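PDB 7E6G: putative GGDEF domain protein from Pseudomonas aeruginosa, which probably acts as a diguanylate cyclase, joining two GTP molecules into 3',3'-cyclic di-GMP with release of two diphosphates and with magnesium as cofactor. Local coordinates for residues Q88-R91 with D92-L95; L73-L76 with E77-R81; R34-S37 with L38-V42; D9-I12 with D13-A17. One frame throughout, in Å; residues are numbered along the deposited sequence.

All four contacts are local, one helical turn against the next, and partly buried; interaction 2 has the most buried residues, four of eight against two of eight in each of the others. Interactions 1, 2 and 3 lie in series on helix 27-102, interaction 4 on helix 3-17. Interactions 1 and 2, centres about 22 Å apart, each touch the second subunit and chains of another protein, the latter with both apolar and charged groups. Interactions 3 and 4 touch through Arg34, which bridges to Asp9 and, at a doubtfully short modelled distance, to Asp13. Chemistry varies: amide and carboxylate in 88-95, charged and aliphatic groups in 73-81, glutamines in 34-42, a tryptophan-leucine CH-pi contact in 9-17.

Interaction 1: residues Q88-R91 with D92-L95; sequences QMMR and DLNL
Gln88 and Asp92, one turn apart on helix 27-102, bring an amide beside a carboxylate. NE2 of Gln88 lies 2.9 Å from OD1 of Asp92, though at a poor donor angle, and the two flat groups are turned 75° against each other. Gln88 leaves the backbone with CG anti to N (chi1 -179°) and then bends at chi2, which turns its amide along the helix toward the aspartate. On the same flank Arg91 lends its aliphatic portion to Leu95: CD is 3.8 Å from Leu95 CD1 and 3.9 Å from Leu95 CD2, so both methyls of the leucine fork face one methylene. A third pair, Met90 and Leu93, touches loosely, with SD of Met90 4.4 Å from CD2 of Leu93.

Behind the side chains stands regular alpha-helical bonding. Asp92 N donates to Gln88 O at 2.9 Å, nearly straight at 173°, and Asn94 N reaches Met90 O at 2.9 Å; Leu93 to Met89 and Leu95 to Arg91 repeat the pattern.

Farther out, Asn94 bonds Asn94 of the second subunit, and Met90 packs on Met90 of that subunit, a like-to-like pairing consistent with a parallel, in-register coiled coil. The chemistry implies a division of labour: Asp92 has its salt-bridge partner, a basic side chain, in the chain of another protein, and the nearby Gln88 amide may add to the polar surroundings of the carboxylate, while the polar ends of Asn94 are satisfied inside the subunit interface.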
ATOM      1  N   GLN A  88       7.183  -4.922  12.881  1.00 31.43           N
ATOM      2  CA  GLN A  88       8.395  -4.579  13.624  1.00 30.84           C
ATOM      3  C   GLN A  88       8.371  -5.200  15.017  1.00 35.07           C
ATOM      4  O   GLN A  88       9.390  -5.712  15.490  1.00 36.67           O
ATOM      5  CB  GLN A  88       8.567  -3.064  13.712  1.00 25.64           C
ATOM      6  CG  GLN A  88       9.824  -2.631  14.440  1.00 36.77           C
ATOM      7  CD  GLN A  88      11.096  -3.195  13.808  1.00 47.67           C
ATOM      8  OE1 GLN A  88      11.132  -3.498  12.608  1.00 47.65           O
ATOM      9  NE2 GLN A  88      12.147  -3.350  14.619  1.00 45.79           N
ATOM     10  N   MET A  89       7.308  -5.276  15.675  1.00 33.60           N
ATOM     11  CA  MET A  89       7.245  -5.916  16.881  1.00 37.53           C
ATOM     12  C   MET A  89       7.462  -7.351  16.771  1.00 39.07           C
ATOM     13  O   MET A  89       8.012  -7.929  17.583  1.00 34.04           O
ATOM     14  CB  MET A  89       5.890  -5.738  17.246  1.00 36.00           C
ATOM     15  CG  MET A  89       5.624  -5.583  18.633  1.00 38.90           C
ATOM     16  SD  MET A  89       4.108  -6.366  18.916  1.00 79.05           S
ATOM     17  CE  MET A  89       4.439  -8.000  19.426  1.00 65.36           C
ATOM     18  N   MET A  90       6.872  -7.935  15.789  1.00 35.93           N
ATOM     19  CA  MET A  90       7.124  -9.346  15.539  1.00 32.09           C
ATOM     20  C   MET A  90       8.602  -9.610  15.251  1.00 39.53           C
ATOM     21  O   MET A  90       9.164 -10.626  15.691  1.00 37.74           O
ATOM     22  CB  MET A  90       6.255  -9.781  14.373  1.00 28.36           C
ATOM     23  CG  MET A  90       6.491 -11.164  13.967  1.00 36.16           C
ATOM     24  SD  MET A  90       6.043 -12.236  15.312  1.00 33.92           S
ATOM     25  CE  MET A  90       4.904 -13.320  14.450  1.00 34.04           C
ATOM     26  N   ARG A  91       9.235  -8.716  14.483  1.00 37.65           N
ATOM     27  CA  ARG A  91      10.639  -8.857  14.123  1.00 32.14           C
ATOM     28  C   ARG A  91      11.526  -8.820  15.358  1.00 38.57           C
ATOM     29  O   ARG A  91      12.429  -9.650  15.518  1.00 40.36           O
ATOM     30  CB  ARG A  91      11.018  -7.731  13.168  1.00 35.92           C
ATOM     31  CG  ARG A  91      11.893  -8.124  12.018  1.00 45.14           C
ATOM     32  CD  ARG A  91      13.345  -7.786  12.296  1.00 48.46           C
ATOM     33  NE  ARG A  91      13.759  -6.472  11.796  1.00 54.44           N
ATOM     34  CZ  ARG A  91      14.775  -6.270  10.949  1.00 58.48           C
ATOM     35  NH1 ARG A  91      15.083  -5.035  10.583  1.00 55.49           N
ATOM     36  NH2 ARG A  91      15.486  -7.292  10.463  1.00 53.50           N
ATOM     37  N   ASP A  92      11.294  -7.836  16.229  1.00 33.70           N
ATOM     38  CA  ASP A  92      12.047  -7.740  17.472  1.00 32.72           C
ATOM     39  C   ASP A  92      11.869  -8.991  18.329  1.00 35.61           C
ATOM     40  O   ASP A  92      12.840  -9.508  18.902  1.00 35.99           O
ATOM     41  CB  ASP A  92      11.615  -6.492  18.230  1.00 30.00           C
ATOM     42  CG  ASP A  92      11.959  -5.223  17.492  1.00 36.98           C
ATOM     43  OD1 ASP A  92      12.847  -5.269  16.617  1.00 40.88           O
ATOM     44  OD2 ASP A  92      11.349  -4.167  17.780  1.00 42.57           O
ATOM     45  N   LEU A  93      10.636  -9.502  18.421  1.00 39.85           N
ATOM     46  CA  LEU A  93      10.413 -10.750  19.148  1.00 38.74           C
ATOM     47  C   LEU A  93      11.197 -11.916  18.536  1.00 36.03           C
ATOM     48  O   LEU A  93      11.802 -12.718  19.260  1.00 38.96           O
ATOM     49  CB  LEU A  93       8.920 -11.063  19.184  1.00 39.81           C
ATOM     50  CG  LEU A  93       8.544 -12.270  20.039  1.00 46.97           C
ATOM     51  CD1 LEU A  93       7.994 -11.793  21.353  1.00 45.58           C
ATOM     52  CD2 LEU A  93       7.514 -13.147  19.343  1.00 49.73           C
ATOM     53  N   ASN A  94      11.213 -12.031  17.209  1.00 31.15           N
ATOM     54  CA  ASN A  94      11.943 -13.143  16.614  1.00 33.75           C
ATOM     55  C   ASN A  94      13.445 -12.996  16.836  1.00 37.47           C
ATOM     56  O   ASN A  94      14.147 -13.988  17.073  1.00 37.33           O
ATOM     57  CB  ASN A  94      11.630 -13.257  15.121  1.00 37.72           C
ATOM     58  CG  ASN A  94      10.276 -13.907  14.846  1.00 36.28           C
ATOM     59  OD1 ASN A  94       9.581 -14.342  15.768  1.00 35.36           O
ATOM     60  ND2 ASN A  94       9.899 -13.976  13.570  1.00 34.38           N
ATOM     61  N   LEU A  95      13.952 -11.766  16.758  1.00 38.35           N
ATOM     62  CA  LEU A  95      15.376 -11.529  16.968  1.00 36.52           C
ATOM     63  C   LEU A  95      15.789 -11.916  18.382  1.00 36.62           C
ATOM     64  O   LEU A  95      16.791 -12.611  18.578  1.00 34.74           O
ATOM     65  CB  LEU A  95      15.704 -10.059  16.698  1.00 39.76           C
ATOM     66  CG  LEU A  95      16.155  -9.659  15.288  1.00 44.32           C
ATOM     67  CD1 LEU A  95      15.355 -10.421  14.240  1.00 44.02           C
ATOM     68  CD2 LEU A  95      16.038  -8.135  15.064  1.00 42.75           C
TER

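Interaction 2: residues L73-L76 with E77-R81; sequences LRRL and EKVAR
The long helix 27-102, which runs beside the second subunit, carries Arg75 and Val79 on successive turns. CD of Arg75 rests 3.9 Å from CG2 of Val79, the aliphatic part of the arginine meeting a single methyl branch. That branch stands beside the backbone N of Val79, because CG1 takes the position anti to it (chi1 164°), and it therefore faces the preceding turn. The arginine itself bends at chi2 and chi3, so its methylene touches the valine while its guanidinium carries a salt bridge to an acidic side chain in the chain of another protein.

Backbone bonds link the same turns. Val79 N donates to Arg75 O at 3.0 Å and 171°, and Lys78 N to Arg74 O at 2.9 Å. Glu77 N bonds Leu73 O at 3.2 Å.

Glu77 uses both carboxylate oxygens. OE1 takes a salt bridge from Arg81 NH1 at 2.9 Å, at the edge and in the plane of the guanidinium, although the hydrogen bond within it is weak. OE2 accepts from a water at 3.0 Å that also reaches Arg74 O weakly.

Lys78 NZ and Arg81 NH2 likewise meet acidic side chains of another protein. Leu76 packs on Leu76 of the second subunit, and a buried leucine packed on its own copy is consistent with a parallel coiled coil between the two subunits.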
ATOM      1  N   LEU A  73      -6.539   7.131  -0.081  1.00 36.56           N
ATOM      2  CA  LEU A  73      -5.154   7.210  -0.010  1.00 37.98           C
ATOM      3  C   LEU A  73      -4.584   7.202   1.311  1.00 34.98           C
ATOM      4  O   LEU A  73      -3.594   6.802   1.495  1.00 31.62           O
ATOM      5  CB  LEU A  73      -4.707   8.380  -0.761  1.00 41.59           C
ATOM      6  CG  LEU A  73      -4.090   8.424  -2.112  1.00 41.49           C
ATOM      7  CD1 LEU A  73      -4.841   7.666  -3.122  1.00 38.57           C
ATOM      8  CD2 LEU A  73      -4.318   9.813  -2.418  1.00 42.31           C
ATOM      9  N   ARG A  74      -5.216   7.842   2.183  1.00 33.98           N
ATOM     10  CA  ARG A  74      -4.910   7.876   3.520  1.00 38.70           C
ATOM     11  C   ARG A  74      -5.082   6.654   4.184  1.00 35.23           C
ATOM     12  O   ARG A  74      -4.357   6.337   4.921  1.00 34.62           O
ATOM     13  CB  ARG A  74      -5.740   8.895   4.126  1.00 40.56           C
ATOM     14  CG  ARG A  74      -5.268  10.174   3.705  1.00 41.45           C
ATOM     15  CD  ARG A  74      -5.785  11.190   4.615  1.00 49.83           C
ATOM     16  NE  ARG A  74      -7.171  11.530   4.445  1.00 58.56           N
ATOM     17  CZ  ARG A  74      -7.627  12.524   3.711  1.00 57.64           C
ATOM     18  NH1 ARG A  74      -8.896  12.726   3.662  1.00 50.87           N
ATOM     19  NH2 ARG A  74      -6.824  13.275   3.010  1.00 53.30           N
ATOM     20  N   ARG A  75      -6.123   5.976   3.895  1.00 33.43           N
ATOM     21  CA  ARG A  75      -6.455   4.729   4.429  1.00 37.39           C
ATOM     22  C   ARG A  75      -5.453   3.739   4.087  1.00 37.41           C
ATOM     23  O   ARG A  75      -5.098   3.089   4.877  1.00 33.20           O
ATOM     24  CB  ARG A  75      -7.796   4.365   3.930  1.00 35.53           C
ATOM     25  CG  ARG A  75      -8.461   3.168   4.433  1.00 32.68           C
ATOM     26  CD  ARG A  75      -8.130   2.865   5.843  1.00 39.24           C
ATOM     27  NE  ARG A  75      -8.817   3.688   6.804  1.00 41.92           N
ATOM     28  CZ  ARG A  75     -10.070   3.609   7.139  1.00 43.10           C
ATOM     29  NH1 ARG A  75     -10.863   2.720   6.692  1.00 30.05           N
ATOM     30  NH2 ARG A  75     -10.491   4.484   7.932  1.00 35.90           N
ATOM     31  N   LEU A  76      -4.979   3.679   2.904  1.00 32.76           N
ATOM     32  CA  LEU A  76      -3.966   2.865   2.497  1.00 31.52           C
ATOM     33  C   LEU A  76      -2.719   3.197   3.175  1.00 36.31           C
ATOM     34  O   LEU A  76      -2.066   2.398   3.569  1.00 31.57           O
ATOM     35  CB  LEU A  76      -3.793   2.965   1.040  1.00 33.42           C
ATOM     36  CG  LEU A  76      -2.620   2.265   0.420  1.00 38.39           C
ATOM     37  CD1 LEU A  76      -2.474   0.878   0.782  1.00 31.60           C
ATOM     38  CD2 LEU A  76      -2.411   2.306  -1.009  1.00 34.76           C
ATOM     39  N   GLU A  77      -2.359   4.422   3.281  1.00 36.83           N
ATOM     40  CA  GLU A  77      -1.114   4.735   3.974  1.00 39.62           C
ATOM     41  C   GLU A  77      -1.204   4.379   5.466  1.00 35.80           C
ATOM     42  O   GLU A  77      -0.243   3.857   6.041  1.00 33.00           O
ATOM     43  CB  GLU A  77      -0.753   6.196   3.738  1.00 39.64           C
ATOM     44  CG  GLU A  77       0.517   6.601   4.399  1.00 44.71           C
ATOM     45  CD  GLU A  77       0.268   7.607   5.498  1.00 64.30           C
ATOM     46  OE1 GLU A  77       0.595   7.289   6.673  1.00 72.92           O
ATOM     47  OE2 GLU A  77      -0.261   8.710   5.180  1.00 70.13           O
ATOM     48  N   LYS A  78      -2.376   4.563   6.083  1.00 36.40           N
ATOM     49  CA  LYS A  78      -2.542   4.224   7.495  1.00 32.52           C
ATOM     50  C   LYS A  78      -2.503   2.721   7.718  1.00 32.68           C
ATOM     51  O   LYS A  78      -1.877   2.242   8.676  1.00 32.63           O
ATOM     52  CB  LYS A  78      -3.855   4.773   8.031  1.00 26.33           C
ATOM     53  CG  LYS A  78      -4.038   4.474   9.494  1.00 31.68           C
ATOM     54  CD  LYS A  78      -5.374   4.951  10.010  1.00 34.95           C
ATOM     55  CE  LYS A  78      -5.278   5.263  11.501  1.00 45.58           C
ATOM     56  NZ  LYS A  78      -6.496   5.964  12.020  1.00 47.68           N
ATOM     57  N   VAL A  79      -3.218   1.960   6.880  1.00 32.98           N
ATOM     58  CA  VAL A  79      -3.202   0.503   7.013  1.00 29.79           C
ATOM     59  C   VAL A  79      -1.776   0.000   6.923  1.00 27.48           C
ATOM     60  O   VAL A  79      -1.342  -0.834   7.725  1.00 31.97           O
ATOM     61  CB  VAL A  79      -4.096  -0.161   5.948  1.00 22.34           C
ATOM     62  CG1 VAL A  79      -3.781  -1.627   5.843  1.00 21.61           C
ATOM     63  CG2 VAL A  79      -5.558   0.034   6.283  1.00 26.09           C
ATOM     64  N   ALA A  80      -1.016   0.533   5.969  1.00 30.39           N
ATOM     65  CA  ALA A  80       0.355   0.084   5.791  1.00 27.85           C
ATOM     66  C   ALA A  80       1.223   0.490   6.975  1.00 29.55           C
ATOM     67  O   ALA A  80       2.082  -0.284   7.410  1.00 29.58           O
ATOM     68  CB  ALA A  80       0.911   0.636   4.476  1.00 26.32           C
ATOM     69  N   ARG A  81       1.036   1.603   7.559  1.00 26.95           N
ATOM     70  CA  ARG A  81       1.759   1.929   8.645  1.00 31.69           C
ATOM     71  C   ARG A  81       1.487   1.161   9.825  1.00 34.25           C
ATOM     72  O   ARG A  81       2.301   0.796  10.434  1.00 32.79           O
ATOM     73  CB  ARG A  81       1.436   3.312   8.906  1.00 31.43           C
ATOM     74  CG  ARG A  81       2.162   3.826  10.023  1.00 35.67           C
ATOM     75  CD  ARG A  81       1.957   5.217  10.216  1.00 39.26           C
ATOM     76  NE  ARG A  81       0.844   5.435  10.989  1.00 41.91           N
ATOM     77  CZ  ARG A  81      -0.175   6.126  10.552  1.00 54.43           C
ATOM     78  NH1 ARG A  81      -0.176   6.653   9.381  1.00 50.33           N
ATOM     79  NH2 ARG A  81      -1.215   6.290  11.271  1.00 54.94           N
TER
HETATM   80  O   HOH W   1      -2.708   8.445   6.978  1.00 37.62           O

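Interaction 3: residues R34-S37 with L38-V42; sequences RQQS and LEQLV
Arg34 to Leu38 begins a run of four regular i to i+4 backbone bonds, in which Leu38 N meets Arg34 O at 3.0 Å, Gln40 N meets Gln36 O at 2.9 Å and Glu39 N meets Gln35 O at 3.1 Å. On the side-chain level Gln36 and Gln40 cross obliquely. Gln40 sets CG beside its backbone N (chi1 -70°), which turns its chain back toward the preceding turn. The amide planes stand 34° apart, and NE2 of Gln40 comes 3.8 Å from CG of Gln36. The two NE2 atoms are 3.7 Å apart, so the pair meets by packing, and each amide looks outward for its bonds: Gln36 NE2 to Asp9 of the second subunit, Gln40 OE1 to Ser37 and NE2 to Glu5 of that subunit.

Helix 3-17 folds back on helix 27-102 as a helical hairpin, and with the second subunit this is consistent with a four-helix bundle. Arg34 NE bridges to Asp9 OD1 of helix 3-17; NH2 also points to Asp13 OD2, but the modelled separation is too short to be trusted in detail. Leu38 packs on Asp9 of the same helix.

Ser37 OG bonds Leu33 O in its own helix.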
ATOM      1  N   ARG A  34     -34.274  49.019 -29.778  1.00 33.72           N
ATOM      2  CA  ARG A  34     -33.531  49.089 -28.521  1.00 36.92           C
ATOM      3  C   ARG A  34     -34.132  48.144 -27.483  1.00 40.47           C
ATOM      4  O   ARG A  34     -33.410  47.416 -26.778  1.00 38.40           O
ATOM      5  CB  ARG A  34     -33.524  50.522 -27.996  1.00 36.90           C
ATOM      6  CG  ARG A  34     -32.774  50.673 -26.686  1.00 40.48           C
ATOM      7  CD  ARG A  34     -33.705  51.069 -25.564  1.00 44.36           C
ATOM      8  NE  ARG A  34     -33.125  52.138 -24.755  1.00 47.91           N
ATOM      9  CZ  ARG A  34     -33.760  53.255 -24.415  1.00 50.53           C
ATOM     10  NH1 ARG A  34     -35.015  53.467 -24.790  1.00 44.86           N
ATOM     11  NH2 ARG A  34     -33.132  54.160 -23.686  1.00 50.90           N
ATOM     12  N   GLN A  35     -35.458  48.130 -27.391  1.00 40.00           N
ATOM     13  CA  GLN A  35     -36.131  47.168 -26.531  1.00 38.72           C
ATOM     14  C   GLN A  35     -35.753  45.721 -26.895  1.00 41.15           C
ATOM     15  O   GLN A  35     -35.429  44.899 -26.015  1.00 43.29           O
ATOM     16  CB  GLN A  35     -37.622  47.407 -26.648  1.00 37.21           C
ATOM     17  CG  GLN A  35     -38.446  46.993 -25.476  1.00 45.74           C
ATOM     18  CD  GLN A  35     -39.898  46.888 -25.923  1.00 55.79           C
ATOM     19  OE1 GLN A  35     -40.820  46.994 -25.107  1.00 58.10           O
ATOM     20  NE2 GLN A  35     -40.090  46.823 -27.250  1.00 54.25           N
ATOM     21  N   GLN A  36     -35.772  45.395 -28.195  1.00 38.70           N
ATOM     22  CA  GLN A  36     -35.455  44.032 -28.612  1.00 35.68           C
ATOM     23  C   GLN A  36     -34.035  43.657 -28.215  1.00 38.60           C
ATOM     24  O   GLN A  36     -33.765  42.517 -27.814  1.00 38.11           O
ATOM     25  CB  GLN A  36     -35.644  43.890 -30.118  1.00 28.51           C
ATOM     26  CG  GLN A  36     -35.098  42.585 -30.694  1.00 35.88           C
ATOM     27  CD  GLN A  36     -35.599  42.321 -32.094  1.00 39.03           C
ATOM     28  OE1 GLN A  36     -36.789  42.103 -32.295  1.00 45.58           O
ATOM     29  NE2 GLN A  36     -34.705  42.381 -33.076  1.00 33.77           N
ATOM     30  N   SER A  37     -33.115  44.612 -28.310  1.00 35.49           N
ATOM     31  CA  SER A  37     -31.736  44.323 -27.955  1.00 34.79           C
ATOM     32  C   SER A  37     -31.608  44.063 -26.466  1.00 39.87           C
ATOM     33  O   SER A  37     -30.834  43.196 -26.047  1.00 42.24           O
ATOM     34  CB  SER A  37     -30.840  45.476 -28.381  1.00 31.08           C
ATOM     35  OG  SER A  37     -31.034  45.758 -29.751  1.00 29.15           O
ATOM     36  N   LEU A  38     -32.354  44.812 -25.650  1.00 41.58           N
ATOM     37  CA  LEU A  38     -32.347  44.539 -24.213  1.00 37.95           C
ATOM     38  C   LEU A  38     -32.806  43.109 -23.931  1.00 38.09           C
ATOM     39  O   LEU A  38     -32.228  42.410 -23.081  1.00 36.25           O
ATOM     40  CB  LEU A  38     -33.240  45.544 -23.485  1.00 41.66           C
ATOM     41  CG  LEU A  38     -32.876  47.036 -23.428  1.00 44.74           C
ATOM     42  CD1 LEU A  38     -33.772  47.723 -22.411  1.00 49.53           C
ATOM     43  CD2 LEU A  38     -31.398  47.296 -23.098  1.00 50.28           C
ATOM     44  N   GLU A  39     -33.845  42.657 -24.641  1.00 32.12           N
ATOM     45  CA  GLU A  39     -34.312  41.285 -24.451  1.00 35.89           C
ATOM     46  C   GLU A  39     -33.251  40.274 -24.864  1.00 42.16           C
ATOM     47  O   GLU A  39     -33.010  39.289 -24.152  1.00 44.36           O
ATOM     48  CB  GLU A  39     -35.594  41.038 -25.231  1.00 40.14           C
ATOM     49  CG  GLU A  39     -36.842  41.403 -24.475  1.00 53.93           C
ATOM     50  CD  GLU A  39     -37.975  41.797 -25.407  1.00 68.15           C
ATOM     51  OE1 GLU A  39     -38.041  41.222 -26.524  1.00 68.54           O
ATOM     52  OE2 GLU A  39     -38.781  42.685 -25.027  1.00 73.04           O
ATOM     53  N   GLN A  40     -32.622  40.482 -26.027  1.00 43.84           N
ATOM     54  CA  GLN A  40     -31.577  39.563 -26.468  1.00 38.28           C
ATOM     55  C   GLN A  40     -30.447  39.511 -25.454  1.00 39.80           C
ATOM     56  O   GLN A  40     -29.882  38.447 -25.194  1.00 47.49           O
ATOM     57  CB  GLN A  40     -31.045  39.974 -27.844  1.00 38.69           C
ATOM     58  CG  GLN A  40     -32.021  39.756 -28.995  1.00 36.94           C
ATOM     59  CD  GLN A  40     -31.585  40.435 -30.305  1.00 40.90           C
ATOM     60  OE1 GLN A  40     -30.626  41.237 -30.350  1.00 34.37           O
ATOM     61  NE2 GLN A  40     -32.307  40.123 -31.378  1.00 35.36           N
ATOM     62  N   LEU A  41     -30.113  40.652 -24.852  1.00 40.22           N
ATOM     63  CA  LEU A  41     -29.051  40.668 -23.856  1.00 41.74           C
ATOM     64  C   LEU A  41     -29.448  39.856 -22.636  1.00 48.36           C
ATOM     65  O   LEU A  41     -28.626  39.120 -22.070  1.00 50.52           O
ATOM     66  CB  LEU A  41     -28.718  42.106 -23.460  1.00 37.98           C
ATOM     67  CG  LEU A  41     -27.343  42.318 -22.821  1.00 41.01           C
ATOM     68  CD1 LEU A  41     -26.272  41.552 -23.584  1.00 43.78           C
ATOM     69  CD2 LEU A  41     -26.992  43.786 -22.758  1.00 37.61           C
ATOM     70  N   VAL A  42     -30.708  39.982 -22.214  1.00 47.72           N
ATOM     71  CA  VAL A  42     -31.171  39.198 -21.071  1.00 49.98           C
ATOM     72  C   VAL A  42     -31.107  37.709 -21.401  1.00 48.64           C
ATOM     73  O   VAL A  42     -30.684  36.887 -20.579  1.00 48.65           O
ATOM     74  CB  VAL A  42     -32.587  39.653 -20.659  1.00 41.38           C
ATOM     75  CG1 VAL A  42     -33.249  38.638 -19.753  1.00 42.88           C
ATOM     76  CG2 VAL A  42     -32.525  40.998 -19.972  1.00 31.79           C
TER

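Interaction 4: residues D9-I12 with D13-A17; sequences DAWI and DGLLA
Trp11 and Leu15 make the one ring contact, a CH-pi interaction over the indole face. CD2 of Leu15 lies 3.6 Å from the centroid of the six-membered ring of Trp11, only 16° off the ring normal. The other methyl covers the five-membered part, CD1 of Leu15 standing 3.5 Å from CD1 of Trp11, so the leucine fork spans the bicycle. Trp11 holds CG anti to its backbone nitrogen (chi1 -180°), and chi2 of 51° presents the face of the ring, not its edge, to the next turn.

Aliphatic packing adds Ile12 and Leu16, which lie side by side and point the same way, with CG2 of Ile12 3.7 Å from CD1 of Leu16. These two face helix 27-102, where Leu16 packs on Ala31, while Trp11 and Leu15 pack on Ala29 of the second subunit; helix 3-17 is thus the short arm of a helical hairpin wedged between its own long helix and the partner chain.

Backbone hydrogen bonds tie the turns together: Gly14 N to Ala10 O at 2.9 Å, Leu15 N to Trp11 O at 2.9 Å and Leu16 N to Ile12 O at 2.8 Å. Near the helix end, Leu16 O accepts from His22 NE2 and His27 NE2, side chains that lie farther along the chain.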
ATOM      1  N   ASP A   9     -26.478  52.692 -25.458  1.00 63.97           N
ATOM      2  CA  ASP A   9     -27.842  52.759 -24.952  1.00 60.29           C
ATOM      3  C   ASP A   9     -28.145  54.142 -24.416  1.00 55.17           C
ATOM      4  O   ASP A   9     -29.276  54.623 -24.544  1.00 53.46           O
ATOM      5  CB  ASP A   9     -28.069  51.693 -23.882  1.00 60.67           C
ATOM      6  CG  ASP A   9     -29.514  51.262 -23.802  1.00 60.27           C
ATOM      7  OD1 ASP A   9     -30.142  51.105 -24.875  1.00 58.64           O
ATOM      8  OD2 ASP A   9     -30.023  51.098 -22.670  1.00 54.44           O
ATOM      9  N   ALA A  10     -27.128  54.813 -23.865  1.00 55.00           N
ATOM     10  CA  ALA A  10     -27.284  56.179 -23.385  1.00 52.57           C
ATOM     11  C   ALA A  10     -27.521  57.142 -24.540  1.00 54.72           C
ATOM     12  O   ALA A  10     -28.443  57.972 -24.493  1.00 50.37           O
ATOM     13  CB  ALA A  10     -26.049  56.589 -22.580  1.00 50.39           C
ATOM     14  N   TRP A  11     -26.677  57.059 -25.582  1.00 56.25           N
ATOM     15  CA  TRP A  11     -26.877  57.883 -26.775  1.00 48.87           C
ATOM     16  C   TRP A  11     -28.276  57.685 -27.353  1.00 45.76           C
ATOM     17  O   TRP A  11     -28.960  58.652 -27.711  1.00 45.55           O
ATOM     18  CB  TRP A  11     -25.809  57.552 -27.814  1.00 45.76           C
ATOM     19  CG  TRP A  11     -25.953  58.367 -29.068  1.00 50.80           C
ATOM     20  CD1 TRP A  11     -26.071  59.725 -29.150  1.00 46.03           C
ATOM     21  CD2 TRP A  11     -26.024  57.877 -30.419  1.00 49.83           C
ATOM     22  NE1 TRP A  11     -26.196  60.111 -30.464  1.00 48.35           N
ATOM     23  CE2 TRP A  11     -26.177  58.997 -31.262  1.00 47.68           C
ATOM     24  CE3 TRP A  11     -25.973  56.601 -30.995  1.00 45.69           C
ATOM     25  CZ2 TRP A  11     -26.275  58.883 -32.651  1.00 51.92           C
ATOM     26  CZ3 TRP A  11     -26.067  56.487 -32.381  1.00 42.47           C
ATOM     27  CH2 TRP A  11     -26.218  57.619 -33.190  1.00 47.04           C
ATOM     28  N   ILE A  12     -28.726  56.435 -27.415  1.00 47.09           N
ATOM     29  CA  ILE A  12     -30.058  56.126 -27.916  1.00 43.49           C
ATOM     30  C   ILE A  12     -31.125  56.720 -27.011  1.00 48.67           C
ATOM     31  O   ILE A  12     -32.156  57.216 -27.488  1.00 46.71           O
ATOM     32  CB  ILE A  12     -30.213  54.605 -28.055  1.00 43.34           C
ATOM     33  CG1 ILE A  12     -29.486  54.127 -29.302  1.00 43.26           C
ATOM     34  CG2 ILE A  12     -31.671  54.216 -28.123  1.00 44.41           C
ATOM     35  CD1 ILE A  12     -28.927  52.769 -29.147  1.00 48.50           C
ATOM     36  N   ASP A  13     -30.909  56.655 -25.693  1.00 48.13           N
ATOM     37  CA  ASP A  13     -31.822  57.271 -24.733  1.00 48.42           C
ATOM     38  C   ASP A  13     -32.000  58.749 -25.025  1.00 46.78           C
ATOM     39  O   ASP A  13     -33.128  59.271 -25.070  1.00 46.19           O
ATOM     40  CB  ASP A  13     -31.276  57.084 -23.322  1.00 50.81           C
ATOM     41  CG  ASP A  13     -32.352  56.804 -22.329  1.00 56.75           C
ATOM     42  OD1 ASP A  13     -33.029  57.763 -21.891  1.00 65.99           O
ATOM     43  OD2 ASP A  13     -32.522  55.616 -21.996  1.00 58.53           O
ATOM     44  N   GLY A  14     -30.885  59.443 -25.222  1.00 44.04           N
ATOM     45  CA  GLY A  14     -30.963  60.853 -25.535  1.00 41.25           C
ATOM     46  C   GLY A  14     -31.701  61.103 -26.833  1.00 45.81           C
ATOM     47  O   GLY A  14     -32.541  62.001 -26.916  1.00 49.68           O
ATOM     48  N   LEU A  15     -31.396  60.306 -27.863  1.00 47.85           N
ATOM     49  CA  LEU A  15     -32.075  60.445 -29.150  1.00 44.79           C
ATOM     50  C   LEU A  15     -33.584  60.271 -28.998  1.00 47.59           C
ATOM     51  O   LEU A  15     -34.376  61.056 -29.539  1.00 46.67           O
ATOM     52  CB  LEU A  15     -31.520  59.416 -30.142  1.00 44.81           C
ATOM     53  CG  LEU A  15     -30.270  59.732 -30.958  1.00 45.35           C
ATOM     54  CD1 LEU A  15     -29.307  60.536 -30.132  1.00 52.74           C
ATOM     55  CD2 LEU A  15     -29.615  58.439 -31.431  1.00 47.01           C
ATOM     56  N   LEU A  16     -33.996  59.235 -28.260  1.00 47.05           N
ATOM     57  CA  LEU A  16     -35.413  58.915 -28.138  1.00 46.87           C
ATOM     58  C   LEU A  16     -36.153  59.954 -27.318  1.00 47.15           C
ATOM     59  O   LEU A  16     -37.357  60.146 -27.519  1.00 46.89           O
ATOM     60  CB  LEU A  16     -35.591  57.538 -27.511  1.00 43.34           C
ATOM     61  CG  LEU A  16     -35.247  56.379 -28.437  1.00 41.76           C
ATOM     62  CD1 LEU A  16     -35.190  55.068 -27.658  1.00 38.16           C
ATOM     63  CD2 LEU A  16     -36.244  56.319 -29.599  1.00 36.44           C
ATOM     64  N   ALA A  17     -35.451  60.617 -26.387  1.00 50.48           N
ATOM     65  CA  ALA A  17     -36.041  61.704 -25.607  1.00 45.58           C
ATOM     66  C   ALA A  17     -36.158  63.012 -26.391  1.00 51.53           C
ATOM     67  O   ALA A  17     -37.112  63.767 -26.177  1.00 51.37           O
ATOM     68  CB  ALA A  17     -35.215  61.939 -24.344  1.00 42.46           C
TER